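Local coordinates for delta-1-pyrroline-5-carboxylate dehydrogenase, mitochondrial (Mus musculus, PDB 4E3X), which oxidises L-glutamate gamma-semialdehyde to glutamate with NAD+, the second step of proline degradation, as a mitochondrial homodimer of the aldehyde dehydrogenase family, at residues H87-A92 and T147-G152; S339-G344 and P431-S436; S389-A394 and A398-W403. All coordinates share one frame; numbering follows the deposited sequence.

Contact 1: H87-A92 and T147-G152; sequences HAHKVA and TMVGQG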
loop_
_atom_site.group_PDB
_atom_site.type_symbol
_atom_site.label_atom_id
_atom_site.label_comp_id
_atom_site.label_asym_id
_atom_site.label_seq_id
_atom_site.Cartn_x
_atom_site.Cartn_y
_atom_site.Cartn_z
ATOM N N HIS B 87 -9.536 -34.956 -20.881
ATOM C CA HIS B 87 -10.292 -33.763 -21.243
ATOM C C HIS B 87 -11.664 -34.063 -21.841
ATOM O O HIS B 87 -12.455 -33.150 -22.054
ATOM C CB HIS B 87 -9.478 -32.791 -22.112
ATOM C CG HIS B 87 -8.698 -33.450 -23.204
ATOM N ND1 HIS B 87 -9.281 -34.253 -24.159
ATOM C CD2 HIS B 87 -7.377 -33.409 -23.502
ATOM C CE1 HIS B 87 -8.352 -34.686 -24.994
ATOM N NE2 HIS B 87 -7.188 -34.189 -24.616
ATOM N N ALA B 88 -11.954 -35.341 -22.083
ATOM C CA ALA B 88 -13.308 -35.750 -22.438
ATOM C C ALA B 88 -14.260 -35.605 -21.244
ATOM O O ALA B 88 -15.479 -35.559 -21.420
ATOM C CB ALA B 88 -13.318 -37.181 -22.956
ATOM N N HIS B 89 -13.698 -35.541 -20.037
ATOM C CA HIS B 89 -14.485 -35.355 -18.820
ATOM C C HIS B 89 -14.734 -33.867 -18.579
ATOM O O HIS B 89 -13.823 -33.120 -18.238
ATOM C CB HIS B 89 -13.766 -35.990 -17.614
ATOM C CG HIS B 89 -14.532 -35.912 -16.324
ATOM N ND1 HIS B 89 -13.955 -36.219 -15.108
ATOM C CD2 HIS B 89 -15.819 -35.577 -16.055
ATOM C CE1 HIS B 89 -14.851 -36.071 -14.147
ATOM N NE2 HIS B 89 -15.987 -35.676 -14.695
ATOM N N LYS B 90 -15.974 -33.440 -18.767
ATOM C CA LYS B 90 -16.372 -32.092 -18.403
ATOM C C LYS B 90 -16.718 -32.111 -16.925
ATOM O O LYS B 90 -17.747 -32.661 -16.536
ATOM C CB LYS B 90 -17.579 -31.657 -19.229
ATOM C CG LYS B 90 -17.274 -31.513 -20.709
ATOM C CD LYS B 90 -18.547 -31.350 -21.524
ATOM C CE LYS B 90 -18.242 -31.011 -22.970
ATOM N NZ LYS B 90 -17.520 -32.114 -23.655
ATOM N N VAL B 91 -15.852 -31.539 -16.095
ATOM C CA VAL B 91 -16.056 -31.620 -14.651
ATOM C C VAL B 91 -17.064 -30.598 -14.148
ATOM O O VAL B 91 -17.685 -30.781 -13.099
ATOM C CB VAL B 91 -14.726 -31.523 -13.862
ATOM C CG1 VAL B 91 -13.705 -32.507 -14.425
ATOM C CG2 VAL B 91 -14.177 -30.096 -13.875
ATOM N N ALA B 92 -17.235 -29.521 -14.905
ATOM C CA ALA B 92 -18.205 -28.500 -14.540
ATOM C C ALA B 92 -18.751 -27.823 -15.783
ATOM O O ALA B 92 -18.037 -27.672 -16.787
ATOM C CB ALA B 92 -17.592 -27.463 -13.588
ATOM N N THR B 147 -9.779 -30.348 -6.690
ATOM C CA THR B 147 -8.551 -29.737 -7.176
ATOM C C THR B 147 -7.750 -30.745 -8.022
ATOM O O THR B 147 -7.175 -30.401 -9.059
ATOM C CB THR B 147 -7.724 -29.194 -5.991
ATOM O OG1 THR B 147 -8.500 -28.210 -5.284
ATOM C CG2 THR B 147 -6.432 -28.554 -6.461
ATOM N N MET B 148 -7.730 -32.005 -7.597
ATOM C CA MET B 148 -7.073 -33.047 -8.391
ATOM C C MET B 148 -7.739 -33.232 -9.744
ATOM O O MET B 148 -7.082 -33.207 -10.787
ATOM C CB MET B 148 -7.084 -34.377 -7.638
ATOM C CG MET B 148 -6.219 -34.387 -6.383
ATOM S SD MET B 148 -6.258 -35.964 -5.509
ATOM C CE MET B 148 -5.529 -37.036 -6.742
ATOM N N VAL B 149 -9.049 -33.436 -9.728
ATOM C CA VAL B 149 -9.757 -33.774 -10.953
ATOM C C VAL B 149 -9.922 -32.572 -11.876
ATOM O O VAL B 149 -9.823 -32.704 -13.095
ATOM C CB VAL B 149 -11.112 -34.443 -10.640
ATOM C CG1 VAL B 149 -11.959 -34.601 -11.893
ATOM C CG2 VAL B 149 -10.887 -35.785 -9.969
ATOM N N GLY B 150 -10.146 -31.400 -11.292
ATOM C CA GLY B 150 -10.389 -30.214 -12.092
ATOM C C GLY B 150 -9.135 -29.471 -12.517
ATOM O O GLY B 150 -9.120 -28.859 -13.582
ATOM N N GLN B 151 -8.086 -29.516 -11.699
ATOM C CA GLN B 151 -6.851 -28.791 -12.004
ATOM C C GLN B 151 -5.669 -29.717 -12.309
ATOM O O GLN B 151 -4.600 -29.246 -12.683
ATOM C CB GLN B 151 -6.498 -27.805 -10.887
ATOM C CG GLN B 151 -7.414 -26.597 -10.815
ATOM C CD GLN B 151 -7.767 -26.242 -9.387
ATOM O OE1 GLN B 151 -8.757 -26.727 -8.845
ATOM N NE2 GLN B 151 -6.947 -25.410 -8.760
ATOM N N GLY B 152 -5.866 -31.027 -12.165
ATOM C CA GLY B 152 -4.841 -31.996 -12.526
ATOM C C GLY B 152 -3.749 -32.197 -11.491
ATOM O O GLY B 152 -2.675 -32.697 -11.821
#

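Contact 2: S339-G344 and P431-S436; sequences SAFEYG and PCIIES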
loop_
_atom_site.group_PDB
_atom_site.type_symbol
_atom_site.label_atom_id
_atom_site.label_comp_id
_atom_site.label_asym_id
_atom_site.label_seq_id
_atom_site.Cartn_x
_atom_site.Cartn_y
_atom_site.Cartn_z
ATOM N N SER B 339 11.146 -28.595 -7.629
ATOM C CA SER B 339 10.772 -27.229 -7.953
ATOM C C SER B 339 10.406 -27.072 -9.425
ATOM O O SER B 339 9.457 -26.363 -9.768
ATOM C CB SER B 339 11.879 -26.256 -7.571
ATOM O OG SER B 339 11.490 -24.942 -7.925
ATOM N N ALA B 340 11.151 -27.736 -10.303
ATOM C CA ALA B 340 10.907 -27.582 -11.730
ATOM C C ALA B 340 9.679 -28.330 -12.230
ATOM O O ALA B 340 9.015 -27.874 -13.167
ATOM C CB ALA B 340 12.126 -28.014 -12.528
ATOM N N PHE B 341 9.388 -29.483 -11.636
ATOM C CA PHE B 341 8.427 -30.399 -12.244
ATOM C C PHE B 341 7.157 -30.705 -11.448
ATOM O O PHE B 341 6.194 -31.201 -12.025
ATOM C CB PHE B 341 9.126 -31.717 -12.613
ATOM C CG PHE B 341 10.274 -31.556 -13.575
ATOM C CD1 PHE B 341 10.175 -30.692 -14.655
ATOM C CD2 PHE B 341 11.450 -32.268 -13.400
ATOM C CE1 PHE B 341 11.229 -30.535 -15.544
ATOM C CE2 PHE B 341 12.507 -32.122 -14.287
ATOM C CZ PHE B 341 12.392 -31.256 -15.359
ATOM N N GLU B 342 7.133 -30.423 -10.148
ATOM C CA GLU B 342 5.893 -30.624 -9.394
ATOM C C GLU B 342 4.785 -29.770 -9.994
ATOM O O GLU B 342 5.026 -28.638 -10.426
ATOM C CB GLU B 342 6.080 -30.320 -7.907
ATOM C CG GLU B 342 6.835 -31.418 -7.173
ATOM C CD GLU B 342 7.034 -31.125 -5.701
ATOM O OE1 GLU B 342 7.306 -29.961 -5.341
ATOM O OE2 GLU B 342 6.909 -32.073 -4.899
ATOM N N TYR B 343 3.579 -30.332 -10.037
ATOM C CA TYR B 343 2.440 -29.721 -10.724
ATOM C C TYR B 343 2.822 -29.273 -12.145
ATOM O O TYR B 343 2.340 -28.259 -12.659
ATOM C CB TYR B 343 1.783 -28.599 -9.889
ATOM C CG TYR B 343 0.455 -28.142 -10.467
ATOM C CD1 TYR B 343 -0.489 -29.072 -10.903
ATOM C CD2 TYR B 343 0.144 -26.791 -10.582
ATOM C CE1 TYR B 343 -1.696 -28.673 -11.452
ATOM C CE2 TYR B 343 -1.066 -26.385 -11.128
ATOM C CZ TYR B 343 -1.980 -27.332 -11.550
ATOM O OH TYR B 343 -3.180 -26.940 -12.103
ATOM N N GLY B 344 3.696 -30.050 -12.782
ATOM C CA GLY B 344 4.125 -29.757 -14.137
ATOM C C GLY B 344 4.785 -28.401 -14.318
ATOM O O GLY B 344 4.701 -27.818 -15.401
ATOM N N PRO B 431 8.459 -34.316 -18.482
ATOM C CA PRO B 431 9.408 -33.342 -17.942
ATOM C C PRO B 431 10.576 -33.187 -18.909
ATOM O O PRO B 431 11.032 -34.178 -19.488
ATOM C CB PRO B 431 9.864 -33.984 -16.628
ATOM C CG PRO B 431 9.624 -35.441 -16.807
ATOM C CD PRO B 431 8.400 -35.545 -17.671
ATOM N N CYS B 432 11.037 -31.958 -19.098
ATOM C CA CYS B 432 12.076 -31.693 -20.077
ATOM C C CYS B 432 13.229 -30.929 -19.447
ATOM O O CYS B 432 13.020 -29.924 -18.776
ATOM C CB CYS B 432 11.502 -30.905 -21.259
ATOM S SG CYS B 432 12.659 -30.646 -22.626
ATOM N N ILE B 433 14.445 -31.417 -19.671
ATOM C CA ILE B 433 15.654 -30.741 -19.221
ATOM C C ILE B 433 16.445 -30.327 -20.447
ATOM O O ILE B 433 16.749 -31.158 -21.304
ATOM C CB ILE B 433 16.521 -31.643 -18.327
ATOM C CG1 ILE B 433 15.702 -32.168 -17.144
ATOM C CG2 ILE B 433 17.752 -30.890 -17.851
ATOM C CD1 ILE B 433 16.432 -33.195 -16.290
ATOM N N ILE B 434 16.769 -29.041 -20.516
ATOM C CA ILE B 434 17.438 -28.446 -21.666
ATOM C C ILE B 434 18.708 -27.772 -21.180
ATOM O O ILE B 434 18.702 -27.153 -20.112
ATOM C CB ILE B 434 16.520 -27.380 -22.314
ATOM C CG1 ILE B 434 15.277 -28.047 -22.912
ATOM C CG2 ILE B 434 17.277 -26.530 -23.344
ATOM C CD1 ILE B 434 14.136 -27.090 -23.167
ATOM N N GLU B 435 19.798 -27.904 -21.934
ATOM C CA GLU B 435 20.992 -27.126 -21.640
ATOM C C GLU B 435 21.111 -25.951 -22.599
ATOM O O GLU B 435 20.975 -26.114 -23.818
ATOM C CB GLU B 435 22.270 -27.974 -21.706
ATOM C CG GLU B 435 23.507 -27.140 -21.380
ATOM C CD GLU B 435 24.797 -27.929 -21.345
ATOM O OE1 GLU B 435 24.787 -29.143 -21.662
ATOM O OE2 GLU B 435 25.834 -27.321 -21.003
ATOM N N SER B 436 21.359 -24.768 -22.050
ATOM C CA SER B 436 21.658 -23.604 -22.874
ATOM C C SER B 436 23.126 -23.219 -22.776
ATOM O O SER B 436 23.689 -23.157 -21.683
ATOM C CB SER B 436 20.808 -22.406 -22.462
ATOM O OG SER B 436 21.105 -21.307 -23.309
#

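Contact 3: S389-A394 and A398-W403; sequences SAVIDA and ARIKKW. With PRO (proline), chain J.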
loop_
_atom_site.group_PDB
_atom_site.type_symbol
_atom_site.label_atom_id
_atom_site.label_comp_id
_atom_site.label_asym_id
_atom_site.label_seq_id
_atom_site.Cartn_x
_atom_site.Cartn_y
_atom_site.Cartn_z
ATOM N N SER B 389 0.992 -34.664 -13.400
ATOM C CA SER B 389 0.057 -35.035 -14.453
ATOM C C SER B 389 0.048 -34.014 -15.586
ATOM O O SER B 389 0.970 -33.206 -15.726
ATOM C CB SER B 389 -1.351 -35.206 -13.873
ATOM O OG SER B 389 -2.225 -35.829 -14.805
ATOM N N ALA B 390 -0.997 -34.077 -16.400
ATOM C CA ALA B 390 -1.175 -33.174 -17.523
ATOM C C ALA B 390 -1.152 -31.713 -17.100
ATOM O O ALA B 390 -1.520 -31.375 -15.973
ATOM C CB ALA B 390 -2.488 -33.478 -18.192
ATOM N N VAL B 391 -0.737 -30.847 -18.018
ATOM C CA VAL B 391 -0.858 -29.409 -17.813
ATOM C C VAL B 391 -2.320 -28.994 -17.984
ATOM O O VAL B 391 -3.163 -29.792 -18.400
ATOM C CB VAL B 391 0.083 -28.599 -18.737
ATOM C CG1 VAL B 391 1.542 -28.976 -18.465
ATOM C CG2 VAL B 391 -0.275 -28.804 -20.210
ATOM N N ILE B 392 -2.620 -27.747 -17.648
ATOM C CA ILE B 392 -3.995 -27.354 -17.340
ATOM C C ILE B 392 -4.989 -27.353 -18.505
ATOM O O ILE B 392 -6.137 -27.753 -18.331
ATOM C CB ILE B 392 -4.022 -25.980 -16.613
ATOM C CG1 ILE B 392 -5.417 -25.669 -16.045
ATOM C CG2 ILE B 392 -3.516 -24.861 -17.525
ATOM C CD1 ILE B 392 -5.850 -26.590 -14.906
ATOM N N ASP B 393 -4.564 -26.897 -19.679
ATOM C CA ASP B 393 -5.493 -26.745 -20.787
ATOM C C ASP B 393 -4.791 -26.722 -22.137
ATOM O O ASP B 393 -3.562 -26.804 -22.226
ATOM C CB ASP B 393 -6.418 -25.520 -20.602
ATOM C CG ASP B 393 -5.681 -24.183 -20.623
ATOM O OD1 ASP B 393 -4.469 -24.131 -20.910
ATOM O OD2 ASP B 393 -6.340 -23.163 -20.344
ATOM N N ALA B 394 -5.593 -26.618 -23.188
ATOM C CA ALA B 394 -5.083 -26.659 -24.549
ATOM C C ALA B 394 -4.118 -25.516 -24.838
ATOM O O ALA B 394 -3.123 -25.702 -25.541
ATOM C CB ALA B 394 -6.237 -26.656 -25.545
ATOM N N ALA B 398 -0.240 -25.937 -25.985
ATOM C CA ALA B 398 0.270 -25.352 -27.224
ATOM C C ALA B 398 1.497 -24.468 -27.001
ATOM O O ALA B 398 2.445 -24.508 -27.790
ATOM C CB ALA B 398 -0.825 -24.578 -27.940
ATOM N N ARG B 399 1.478 -23.670 -25.934
ATOM C CA ARG B 399 2.608 -22.801 -25.617
ATOM C C ARG B 399 3.849 -23.622 -25.290
ATOM O O ARG B 399 4.932 -23.348 -25.800
ATOM C CB ARG B 399 2.287 -21.853 -24.454
ATOM C CG ARG B 399 3.469 -20.956 -24.054
ATOM C CD ARG B 399 3.168 -20.052 -22.861
ATOM N NE ARG B 399 2.865 -20.825 -21.663
ATOM C CZ ARG B 399 1.640 -21.002 -21.183
ATOM N NH1 ARG B 399 0.598 -20.452 -21.796
ATOM N NH2 ARG B 399 1.463 -21.728 -20.092
ATOM N N ILE B 400 3.685 -24.635 -24.447
ATOM C CA ILE B 400 4.801 -25.482 -24.047
ATOM C C ILE B 400 5.386 -26.211 -25.255
ATOM O O ILE B 400 6.604 -26.258 -25.429
ATOM C CB ILE B 400 4.372 -26.472 -22.949
ATOM C CG1 ILE B 400 3.974 -25.705 -21.686
ATOM C CG2 ILE B 400 5.480 -27.468 -22.648
ATOM C CD1 ILE B 400 3.067 -26.491 -20.757
ATOM N N LYS B 401 4.509 -26.739 -26.104
ATOM C CA LYS B 401 4.925 -27.431 -27.318
ATOM C C LYS B 401 5.793 -26.536 -28.202
ATOM O O LYS B 401 6.778 -26.996 -28.775
ATOM C CB LYS B 401 3.694 -27.919 -28.089
ATOM C CG LYS B 401 4.003 -28.742 -29.335
ATOM C CD LYS B 401 2.728 -29.348 -29.912
ATOM N N LYS B 402 5.437 -25.257 -28.296
ATOM C CA LYS B 402 6.214 -24.305 -29.090
ATOM C C LYS B 402 7.606 -24.082 -28.499
ATOM O O LYS B 402 8.590 -23.961 -29.226
ATOM C CB LYS B 402 5.467 -22.973 -29.216
ATOM N N TRP B 403 7.697 -24.042 -27.178
ATOM C CA TRP B 403 8.996 -23.882 -26.535
ATOM C C TRP B 403 9.873 -25.120 -26.714
ATOM O O TRP B 403 11.087 -25.009 -26.879
ATOM C CB TRP B 403 8.839 -23.521 -25.056
ATOM C CG TRP B 403 8.567 -22.068 -24.841
ATOM C CD1 TRP B 403 7.381 -21.496 -24.472
ATOM C CD2 TRP B 403 9.501 -20.995 -24.990
ATOM N NE1 TRP B 403 7.524 -20.130 -24.381
ATOM C CE2 TRP B 403 8.817 -19.798 -24.692
ATOM C CE3 TRP B 403 10.852 -20.930 -25.343
ATOM C CZ2 TRP B 403 9.439 -18.551 -24.737
ATOM C CZ3 TRP B 403 11.469 -19.693 -25.388
ATOM C CH2 TRP B 403 10.763 -18.520 -25.088
HETATM N N PRO J . -3.992 -21.589 -19.463
HETATM C CA PRO J . -4.348 -20.423 -20.277
HETATM C C PRO J . -3.171 -19.947 -21.122
HETATM O O PRO J . -2.125 -20.601 -21.172
HETATM C CB PRO J . -4.738 -19.360 -19.231
HETATM C CG PRO J . -4.465 -19.986 -17.873
HETATM C CD PRO J . -4.507 -21.462 -18.091
HETATM O OXT PRO J . -3.247 -18.911 -21.783
#

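Contact 1: H87-A92 and T147-G152
Val91 CA and Gly150 CA approach to 6.4 Å where strand 89-92 passes the last turn of helix 140-151; the axes of segments 89-92 and 147-151 come within 9.2 Å. Their directions differ by 120°. The strand is bulged here: Val91 and Ala92 both face Gln81 of strand 78-83, a classic beta bulge. Between strand and helix the contact is apolar. Val91 CG1 lies 3.7 Å from Val149 CG1, the two side chains sliding past each other in opposite directions. Val149 puts that methyl forward by holding CG1 anti to its own N (chi1 171°). Val149 CG1 also reaches the His89 ring obliquely, 4.0 Å from His89 CE1, while Val91 CG1 covers one face of the imidazole over its centre. His89 NE2 is bonded to Gln60 O, which ties the ring to the loop before strand 62-68. The carbonyls of the helix end find partners on the neighbouring strand: Val149 O meets Ser83 OG and Gly150 O meets Gln81 NE2. At Gly150 the strand meets bare backbone: Val91 CG2 rests 4.2 Å from Gly150 CA.

Contact 2: S339-G344 and P431-S436
Phe341 and Pro431 meet through a CH-pi contact, with Pro431 CB 3.7 Å from the centroid of the Phe341 ring and only 3° off the ring normal. The methylene therefore sits squarely over the face, and Pro431 and Phe341 cross at about a right angle. Ala340 CB covers the opposite face over its centre, so the ring is sandwiched between an aliphatic carbon of its own helix and one of Pro431, just before strand 432-436. With CG anti to the carbonyl carbon (chi1 -59°), Phe341 leans out from the helix end toward the strand.

Edge contacts complete the fit. Ile433 CG1 lies in the ring plane, 3.9 Å from Phe341 CZ, an apolar touch at the rim. Beside it Cys432 O approaches the same edge, 3.7 Å from Phe341 CZ, a van der Waals neighbour of the ring hydrogens. Replacing Phe341 by an alanine is likely to open a gap between the helix end and the strand, leaving Pro431 CB and Ile433 CG1 without the ring they pack on.

Strand 428-436 is paired in parallel with 452-458 and antiparallel with 413-417. Phe341, the last residue of helix 329-341, thus joins that helix to the mixed sheet of the catalytic domain in the aldehyde dehydrogenase fold, a few residues before the loop that carries the nucleophile Cys348.

Contact 3: S389-A394 and A398-W403
Arg399 NH1 donates to carboxylate O of a bound proline at 2.8 Å, with an N-H...O angle of 165°, while Asp393, across the contact, meets the ring nitrogen of the same ligand. Asp393 is the N-cap of helix 394-409, and its OD1 also accepts the backbone N of Ala396 in the first turn. Its CG lies between the backbone N and the carbonyl carbon (chi1 65°), which turns the carboxylate back over the helix start. Proline N is 3.0 Å from Asp393 OD1, a weak hydrogen bond, and lies about equally close to OD2. The ligand thus spans the two segments, probably as a zwitterion with its positive end on the aspartate and its negative end on the guanidinium; Asp393 OD1 and Arg399 NH1 themselves stay 6.3 Å apart. The arginine chain is extended as far as a bend at chi3 (62°), and proline O comes to the edge of the guanidinium near its plane. Arg399 NE is bonded to Ile448 O, a second-shell contact that helps fix the rotation of the group.

Ile392 CG2 packs against the pyrrolidine ring, 3.6 Å from proline CD, and Phe210 lies beside it. This site is distinct from the proline pocket that includes the nucleophile Cys348; the crystal was cryoprotected in proline.

The protein-protein part of the contact has two pieces. Ala398 N bonds to Ala394 O at 2.9 Å, an i+4 to i backbone bond in the first turn of the helix. Deeper, Val391 and Ile400 reach toward each other tip to tip. Ile400 also packs on Val429, and Ile400 CD1 sits 3.7 Å from Val391 CG1.

In the fold
Contacts 1 and 2 are buried and apolar across their segments, whereas contact 3 is only partly buried and adds polar and ligand bonds. Contact 1 joins a bulged strand to a helix end, and contact 2 joins a different helix end to the large mixed sheet. Contact 3 is nested in the loop that contact 2 closes, and its helix 394-409 packs on strand 428-436, the strand used by contact 2. All three meet around Tyr343 and Ile392: Tyr343 OH lies 2.8 Å from Gln151 O, a probable hydrogen bond between contacts 1 and 2, and Ile392 CD1 packs near both atoms.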